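Local coordinates for periplasmic binding protein (Veillonella parvula, PDB 4OVK) that probably captures a solute, perhaps a metal chelate such as a siderophore or haem, and delivers it to an ABC transporter in the membrane, at residues Pro179-Leu184 / Ile233-Asn238; Leu189-Asn194 / Asn209-Thr214. All blocks are in the same frame, centred on the assembly; numbering follows the deposited sequence.

Contact 1: Pro179-Leu184 / Ile233-Asn238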
ATOM      1  N   PRO A 179     -20.469  12.530   2.766  1.00 24.29           N
ATOM      2  CA  PRO A 179     -20.217  12.733   1.333  1.00 24.97           C
ATOM      3  C   PRO A 179     -20.133  11.397   0.600  1.00 23.44           C
ATOM      4  O   PRO A 179     -19.594  10.434   1.152  1.00 23.00           O
ATOM      5  CB  PRO A 179     -18.848  13.434   1.288  1.00 26.21           C
ATOM      6  CG  PRO A 179     -18.600  13.924   2.664  1.00 28.70           C
ATOM      7  CD  PRO A 179     -19.355  13.020   3.596  1.00 28.03           C
ATOM      8  N   LYS A 180     -20.676  11.345  -0.615  1.00 21.73           N
ATOM      9  CA  LYS A 180     -20.601  10.149  -1.446  1.00 20.49           C
ATOM     10  C   LYS A 180     -19.280  10.127  -2.214  1.00 19.44           C
ATOM     11  O   LYS A 180     -18.961  11.067  -2.943  1.00 19.09           O
ATOM     12  CB  LYS A 180     -21.776  10.097  -2.411  1.00 25.00           C
ATOM     13  CG  LYS A 180     -21.904   8.765  -3.134  1.00 28.94           C
ATOM     14  CD  LYS A 180     -23.098   8.730  -4.078  1.00 34.46           C
ATOM     15  CE  LYS A 180     -24.421   8.898  -3.349  1.00 34.51           C
ATOM     16  NZ  LYS A 180     -25.545   8.511  -4.237  1.00 35.44           N
ATOM     17  N   VAL A 181     -18.529   9.039  -2.047  1.00 18.16           N
ATOM     18  CA  VAL A 181     -17.158   8.939  -2.557  1.00 16.70           C
ATOM     19  C   VAL A 181     -17.040   7.771  -3.519  1.00 18.44           C
ATOM     20  O   VAL A 181     -17.486   6.652  -3.204  1.00 19.78           O
ATOM     21  CB  VAL A 181     -16.125   8.734  -1.419  1.00 17.01           C
ATOM     22  CG1 VAL A 181     -14.706   8.760  -1.970  1.00 17.31           C
ATOM     23  CG2 VAL A 181     -16.301   9.775  -0.312  1.00 17.58           C
ATOM     24  N   LEU A 182     -16.437   8.046  -4.679  1.00 16.17           N
ATOM     25  CA  LEU A 182     -16.151   7.045  -5.709  1.00 17.75           C
ATOM     26  C   LEU A 182     -14.633   6.876  -5.801  1.00 18.76           C
ATOM     27  O   LEU A 182     -13.900   7.866  -5.934  1.00 17.66           O
ATOM     28  CB  LEU A 182     -16.670   7.515  -7.064  1.00 18.85           C
ATOM     29  CG  LEU A 182     -16.475   6.521  -8.216  1.00 20.86           C
ATOM     30  CD1 LEU A 182     -17.338   5.287  -7.994  1.00 25.66           C
ATOM     31  CD2 LEU A 182     -16.799   7.181  -9.542  1.00 23.78           C
ATOM     32  N   TYR A 183     -14.160   5.632  -5.722  1.00 16.96           N
ATOM     33  CA  TYR A 183     -12.747   5.342  -5.920  1.00 15.43           C
ATOM     34  C   TYR A 183     -12.605   4.767  -7.334  1.00 16.11           C
ATOM     35  O   TYR A 183     -12.983   3.627  -7.595  1.00 17.25           O
ATOM     36  CB  TYR A 183     -12.244   4.376  -4.839  1.00 17.84           C
ATOM     37  CG  TYR A 183     -10.776   4.546  -4.440  1.00 16.68           C
ATOM     38  CD1 TYR A 183      -9.756   4.335  -5.350  1.00 18.45           C
ATOM     39  CD2 TYR A 183     -10.420   4.912  -3.145  1.00 18.43           C
ATOM     40  CE1 TYR A 183      -8.419   4.470  -4.981  1.00 21.48           C
ATOM     41  CE2 TYR A 183      -9.095   5.070  -2.770  1.00 19.91           C
ATOM     42  CZ  TYR A 183      -8.096   4.836  -3.688  1.00 20.93           C
ATOM     43  OH  TYR A 183      -6.776   4.967  -3.309  1.00 23.61           O
ATOM     44  N   LEU A 184     -12.129   5.607  -8.250  1.00 16.21           N
ATOM     45  CA  LEU A 184     -12.010   5.268  -9.662  1.00 15.83           C
ATOM     46  C   LEU A 184     -10.608   4.730  -9.945  1.00 16.01           C
ATOM     47  O   LEU A 184      -9.614   5.402  -9.658  1.00 15.57           O
ATOM     48  CB  LEU A 184     -12.325   6.516 -10.521  1.00 16.63           C
ATOM     49  CG  LEU A 184     -12.264   6.393 -12.052  1.00 16.86           C
ATOM     50  CD1 LEU A 184     -13.298   5.412 -12.603  1.00 19.07           C
ATOM     51  CD2 LEU A 184     -12.455   7.768 -12.695  1.00 17.61           C
ATOM     52  N   ILE A 233     -17.205  13.301  -4.123  1.00 17.57           N
ATOM     53  CA  ILE A 233     -15.743  13.227  -4.113  1.00 16.05           C
ATOM     54  C   ILE A 233     -15.326  12.038  -4.976  1.00 14.91           C
ATOM     55  O   ILE A 233     -15.973  10.990  -4.929  1.00 15.91           O
ATOM     56  CB  ILE A 233     -15.206  13.038  -2.674  1.00 16.64           C
ATOM     57  CG1 ILE A 233     -15.516  14.268  -1.815  1.00 16.87           C
ATOM     58  CG2 ILE A 233     -13.699  12.791  -2.666  1.00 16.99           C
ATOM     59  CD1 ILE A 233     -15.272  14.067  -0.329  1.00 19.23           C
ATOM     60  N   ILE A 234     -14.283  12.219  -5.785  1.00 14.25           N
ATOM     61  CA  ILE A 234     -13.719  11.122  -6.591  1.00 15.08           C
ATOM     62  C   ILE A 234     -12.239  11.028  -6.243  1.00 14.30           C
ATOM     63  O   ILE A 234     -11.535  12.039  -6.259  1.00 15.82           O
ATOM     64  CB  ILE A 234     -13.879  11.372  -8.110  1.00 17.36           C
ATOM     65  CG1 ILE A 234     -15.364  11.408  -8.507  1.00 19.02           C
ATOM     66  CG2 ILE A 234     -13.143  10.296  -8.918  1.00 17.46           C
ATOM     67  CD1 ILE A 234     -15.619  11.983  -9.896  1.00 19.76           C
ATOM     68  N   ILE A 235     -11.790   9.827  -5.883  1.00 12.69           N
ATOM     69  CA  ILE A 235     -10.387   9.553  -5.660  1.00 12.43           C
ATOM     70  C   ILE A 235      -9.918   8.694  -6.832  1.00 12.38           C
ATOM     71  O   ILE A 235     -10.593   7.733  -7.205  1.00 14.30           O
ATOM     72  CB  ILE A 235     -10.163   8.825  -4.322  1.00 13.40           C
ATOM     73  CG1 ILE A 235     -10.654   9.713  -3.157  1.00 16.65           C
ATOM     74  CG2 ILE A 235      -8.706   8.430  -4.155  1.00 16.37           C
ATOM     75  CD1 ILE A 235     -10.724   8.974  -1.864  1.00 19.14           C
ATOM     76  N   LEU A 236      -8.787   9.070  -7.423  1.00 12.81           N
ATOM     77  CA  LEU A 236      -8.216   8.361  -8.564  1.00 13.54           C
ATOM     78  C   LEU A 236      -7.069   7.497  -8.069  1.00 12.62           C
ATOM     79  O   LEU A 236      -6.204   7.978  -7.362  1.00 12.68           O
ATOM     80  CB  LEU A 236      -7.691   9.351  -9.609  1.00 13.34           C
ATOM     81  CG  LEU A 236      -8.660  10.418 -10.123  1.00 14.86           C
ATOM     82  CD1 LEU A 236      -7.938  11.414 -11.011  1.00 15.92           C
ATOM     83  CD2 LEU A 236      -9.822   9.800 -10.872  1.00 16.36           C
ATOM     84  N   SER A 237      -7.047   6.225  -8.466  1.00 13.48           N
ATOM     85  CA  SER A 237      -6.007   5.326  -8.009  1.00 13.07           C
ATOM     86  C   SER A 237      -4.663   5.544  -8.722  1.00 14.19           C
ATOM     87  O   SER A 237      -4.586   6.255  -9.721  1.00 14.53           O
ATOM     88  CB  SER A 237      -6.462   3.875  -8.194  1.00 15.32           C
ATOM     89  OG  SER A 237      -6.019   3.373  -9.433  1.00 20.94           O
ATOM     90  N   ASN A 238      -3.617   4.896  -8.200  1.00 15.15           N
ATOM     91  CA  ASN A 238      -2.277   4.874  -8.826  1.00 16.46           C
ATOM     92  C   ASN A 238      -2.024   3.647  -9.695  1.00 17.14           C
ATOM     93  O   ASN A 238      -0.886   3.404 -10.126  1.00 19.71           O
ATOM     94  CB  ASN A 238      -1.182   4.982  -7.756  1.00 18.57           C
ATOM     95  CG  ASN A 238      -1.103   6.370  -7.155  1.00 19.51           C
ATOM     96  OD1 ASN A 238      -1.588   6.609  -6.062  1.00 25.27           O
ATOM     97  ND2 ASN A 238      -0.517   7.293  -7.887  1.00 15.52           N
TER

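Contact 2: Leu189-Asn194 / Asn209-Thr214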
ATOM      1  N   LEU A 189     -13.620   3.066 -16.590  1.00 25.19           N
ATOM      2  CA  LEU A 189     -14.830   2.953 -15.771  1.00 26.62           C
ATOM      3  C   LEU A 189     -14.796   1.796 -14.765  1.00 26.46           C
ATOM      4  O   LEU A 189     -15.827   1.218 -14.423  1.00 30.45           O
ATOM      5  CB  LEU A 189     -16.076   2.859 -16.669  1.00 28.83           C
ATOM      6  CG  LEU A 189     -16.340   4.104 -17.520  1.00 29.85           C
ATOM      7  CD1 LEU A 189     -17.373   3.814 -18.600  1.00 33.68           C
ATOM      8  CD2 LEU A 189     -16.785   5.260 -16.629  1.00 30.90           C
ATOM      9  N   THR A 190     -13.601   1.481 -14.281  1.00 24.89           N
ATOM     10  CA  THR A 190     -13.433   0.471 -13.253  1.00 24.19           C
ATOM     11  C   THR A 190     -13.301   1.156 -11.903  1.00 22.53           C
ATOM     12  O   THR A 190     -12.497   2.075 -11.739  1.00 20.00           O
ATOM     13  CB  THR A 190     -12.201  -0.395 -13.532  1.00 25.43           C
ATOM     14  OG1 THR A 190     -12.344  -0.986 -14.823  1.00 31.88           O
ATOM     15  CG2 THR A 190     -12.065  -1.492 -12.484  1.00 25.91           C
ATOM     16  N   VAL A 191     -14.106   0.695 -10.947  1.00 21.90           N
ATOM     17  CA  VAL A 191     -14.228   1.342  -9.646  1.00 23.01           C
ATOM     18  C   VAL A 191     -14.030   0.313  -8.539  1.00 24.61           C
ATOM     19  O   VAL A 191     -14.144  -0.900  -8.771  1.00 26.39           O
ATOM     20  CB  VAL A 191     -15.610   2.031  -9.492  1.00 24.78           C
ATOM     21  CG1 VAL A 191     -15.853   2.985 -10.659  1.00 25.20           C
ATOM     22  CG2 VAL A 191     -16.743   1.010  -9.405  1.00 26.91           C
ATOM     23  N   ALA A 192     -13.731   0.807  -7.344  1.00 25.48           N
ATOM     24  CA  ALA A 192     -13.600  -0.036  -6.162  1.00 27.48           C
ATOM     25  C   ALA A 192     -14.976  -0.510  -5.702  1.00 28.11           C
ATOM     26  O   ALA A 192     -15.853   0.307  -5.432  1.00 27.89           O
ATOM     27  CB  ALA A 192     -12.921   0.734  -5.047  1.00 23.74           C
ATOM     28  N   GLY A 193     -15.151  -1.828  -5.619  1.00 29.93           N
ATOM     29  CA  GLY A 193     -16.429  -2.437  -5.238  1.00 27.38           C
ATOM     30  C   GLY A 193     -16.489  -2.751  -3.754  1.00 28.99           C
ATOM     31  O   GLY A 193     -15.546  -2.459  -3.005  1.00 31.23           O
ATOM     32  N   ASN A 194     -17.592  -3.354  -3.321  1.00 32.30           N
ATOM     33  CA  ASN A 194     -17.825  -3.543  -1.881  1.00 36.17           C
ATOM     34  C   ASN A 194     -17.014  -4.669  -1.216  1.00 34.49           C
ATOM     35  O   ASN A 194     -17.137  -4.881  -0.015  1.00 38.78           O
ATOM     36  CB  ASN A 194     -19.322  -3.673  -1.574  1.00 36.89           C
ATOM     37  CG  ASN A 194     -19.957  -4.905  -2.196  1.00 40.34           C
ATOM     38  OD1 ASN A 194     -19.352  -5.981  -2.253  1.00 41.70           O
ATOM     39  ND2 ASN A 194     -21.195  -4.752  -2.661  1.00 40.73           N
ATOM     40  N   ASN A 209     -20.009   5.079   0.352  1.00 26.26           N
ATOM     41  CA  ASN A 209     -19.531   4.490  -0.887  1.00 25.53           C
ATOM     42  C   ASN A 209     -20.533   4.624  -2.029  1.00 25.19           C
ATOM     43  O   ASN A 209     -21.604   4.009  -2.001  1.00 29.63           O
ATOM     44  CB  ASN A 209     -19.216   3.025  -0.652  1.00 27.20           C
ATOM     45  CG  ASN A 209     -17.930   2.849   0.098  1.00 30.22           C
ATOM     46  OD1 ASN A 209     -16.869   3.203  -0.412  1.00 30.87           O
ATOM     47  ND2 ASN A 209     -18.010   2.333   1.322  1.00 31.57           N
ATOM     48  N   ALA A 210     -20.174   5.413  -3.040  1.00 24.22           N
ATOM     49  CA  ALA A 210     -20.985   5.524  -4.258  1.00 25.85           C
ATOM     50  C   ALA A 210     -21.268   4.154  -4.876  1.00 25.94           C
ATOM     51  O   ALA A 210     -22.371   3.915  -5.357  1.00 28.05           O
ATOM     52  CB  ALA A 210     -20.303   6.427  -5.283  1.00 24.98           C
ATOM     53  N   ALA A 211     -20.269   3.266  -4.849  1.00 26.63           N
ATOM     54  CA  ALA A 211     -20.368   1.922  -5.447  1.00 28.81           C
ATOM     55  C   ALA A 211     -20.694   0.821  -4.422  1.00 29.24           C
ATOM     56  O   ALA A 211     -20.345  -0.345  -4.612  1.00 30.50           O
ATOM     57  CB  ALA A 211     -19.074   1.598  -6.171  1.00 28.17           C
ATOM     58  N   LYS A 212     -21.375   1.214  -3.351  1.00 29.07           N
ATOM     59  CA  LYS A 212     -21.814   0.337  -2.263  1.00 32.71           C
ATOM     60  C   LYS A 212     -22.488  -0.962  -2.724  1.00 35.86           C
ATOM     61  O   LYS A 212     -22.291  -2.026  -2.119  1.00 37.98           O
ATOM     62  CB  LYS A 212     -22.764   1.158  -1.378  1.00 39.32           C
ATOM     63  CG  LYS A 212     -23.709   0.407  -0.462  1.00 48.48           C
ATOM     64  CD  LYS A 212     -24.658   1.395   0.205  1.00 51.77           C
ATOM     65  CE  LYS A 212     -25.776   1.809  -0.740  1.00 52.23           C
ATOM     66  NZ  LYS A 212     -26.161   3.226  -0.540  1.00 51.95           N
ATOM     67  N   ASP A 213     -23.279  -0.876  -3.791  1.00 32.55           N
ATOM     68  CA  ASP A 213     -24.024  -2.037  -4.278  1.00 36.96           C
ATOM     69  C   ASP A 213     -23.350  -2.739  -5.460  1.00 34.81           C
ATOM     70  O   ASP A 213     -23.952  -3.600  -6.077  1.00 44.12           O
ATOM     71  CB  ASP A 213     -25.459  -1.626  -4.619  1.00 39.52           C
ATOM     72  CG  ASP A 213     -26.220  -1.107  -3.402  1.00 40.58           C
ATOM     73  OD1 ASP A 213     -26.103  -1.716  -2.315  1.00 45.49           O
ATOM     74  OD2 ASP A 213     -26.933  -0.088  -3.527  1.00 45.03           O
ATOM     75  N   THR A 214     -22.094  -2.392  -5.742  1.00 35.55           N
ATOM     76  CA  THR A 214     -21.300  -3.063  -6.775  1.00 34.93           C
ATOM     77  C   THR A 214     -20.344  -4.061  -6.112  1.00 37.67           C
ATOM     78  O   THR A 214     -19.557  -3.687  -5.247  1.00 37.06           O
ATOM     79  CB  THR A 214     -20.504  -2.044  -7.618  1.00 34.16           C
ATOM     80  OG1 THR A 214     -21.410  -1.176  -8.305  1.00 38.28           O
ATOM     81  CG2 THR A 214     -19.624  -2.746  -8.652  1.00 36.11           C
TER

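Contact 1: Pro179-Leu184 / Ile233-Asn238
Five backbone hydrogen bonds join 180-184 to 233-237 in a regular parallel ladder, each strand donating and accepting in turn. Ile233 N bonds to Lys180 O at 3.1 Å, and Leu182 N in turn donates to Ile233 O at 3.0 Å. Ile235 N then reaches Leu182 O, Leu184 N reaches Ile235 O at 2.8 Å, and the last rung, from Ser237 N to Leu184 O, continues the pattern beyond the strand. CA-H groups add weaker contacts, as between Ile234 CA and Leu182 O (3.3 Å). Other backbone groups are also used: Val181 bonds to Glu208 and Ala210, Tyr183 to Ala192, Ile234 to Arg267, Lys180 N to Asp232 OD2 and Ser237 O to Lys270 NZ.

Aliphatic residues suit this buried sheet. Val181, Tyr183, Ile233 and Ile235 share one face; Leu182, Leu184, Ile234 and Leu236 share the other. Because chi1 of Ile235 (-61°) sends CG1 opposite the carbonyl carbon, CG2 is left opposite the backbone N and lies over one face of the Tyr183 ring, 3.8 Å from its centroid, a CH-pi contact, while Ser237 CB meets the ring edge. Tyrosine fits because its ring packs among methyls while its OH bonds to Asp279 OD1. The buried Ser237 hydroxyl donates to Gln185 O and accepts from Phe239 N; Lys180 NZ bonds to Trp229 O. With helix 285-296 packed on the Val181 face and Val191 touching Leu182 and Leu184 on the other, this centre of a parallel sheet of order 2-1-3-4 is consistent with a Rossmann-like periplasmic-binding-protein lobe.

Contact 2: Leu189-Asn194 / Asn209-Thr214
The side-chain amide of Asn194 meets the turn 211-214 with both a face and an edge. Over one face sits Thr214 O, 3.3 Å from Asn194 CG. At the edge, almost in the amide plane, lies Lys212 O, accepting a hydrogen bond from Asn194 ND2 at 3.0 Å. This bond is nearly straight at the hydrogen (167°), although the donor is tilted from the carbonyl plane of Lys212. Chi1 of 64° sets CG between the backbone N and the carbonyl carbon, which brings the amide alongside the turn, with ND2 directed to Lys212 O. Thr214 O is held by Asn194 N at 2.8 Å; its approach to ND2 is too poorly angled to count as a second bond.

Gly193 suits the neighbouring place because, lacking a side chain, it lets Thr214 O come to 3.4 Å from its CA. Ala211 is small too: its CB packs against Val191 CG2 at 4.0 Å and touches Ala192 O. Two successive type I turns, Asn209 to Lys212 and Ala211 to Thr214, present these groups. In Lys212 and Asp213 the CB atoms leave their CA atoms away from 189-194, and both residues are exposed, which suits charged types; Lys212 NZ makes a long, weak ion pair with Glu208 OE2. Gln199 NE2 bonds to both Ala192 O and Ala211 O, bridging the segments. Because neutral amides and carbonyls do the polar work, the join should depend little on pH or salt.

How the contacts relate
From the N terminus the chain first builds a separate parallel sheet and its helices, and after helix 150-170 enters strand 180-184. It then turns into strand 190-192, which pairs antiparallel with the distant strand 218-220. Helix 197-204 leads to edge strand 208-209 and the turns of 209-214, where contact 2 closes a short loop. The chain passes through 218-220 and helix 223-229 before 233-238 returns beside 179-184, closing contact 1. Contact 2 is therefore nested inside the larger loop, its centre about 10 Å from that of contact 1. Strand 180-184 takes part in contact 1 along one edge while both segments of contact 2 adjoin it, joining the small antiparallel sheet and the turns to the parallel sheet.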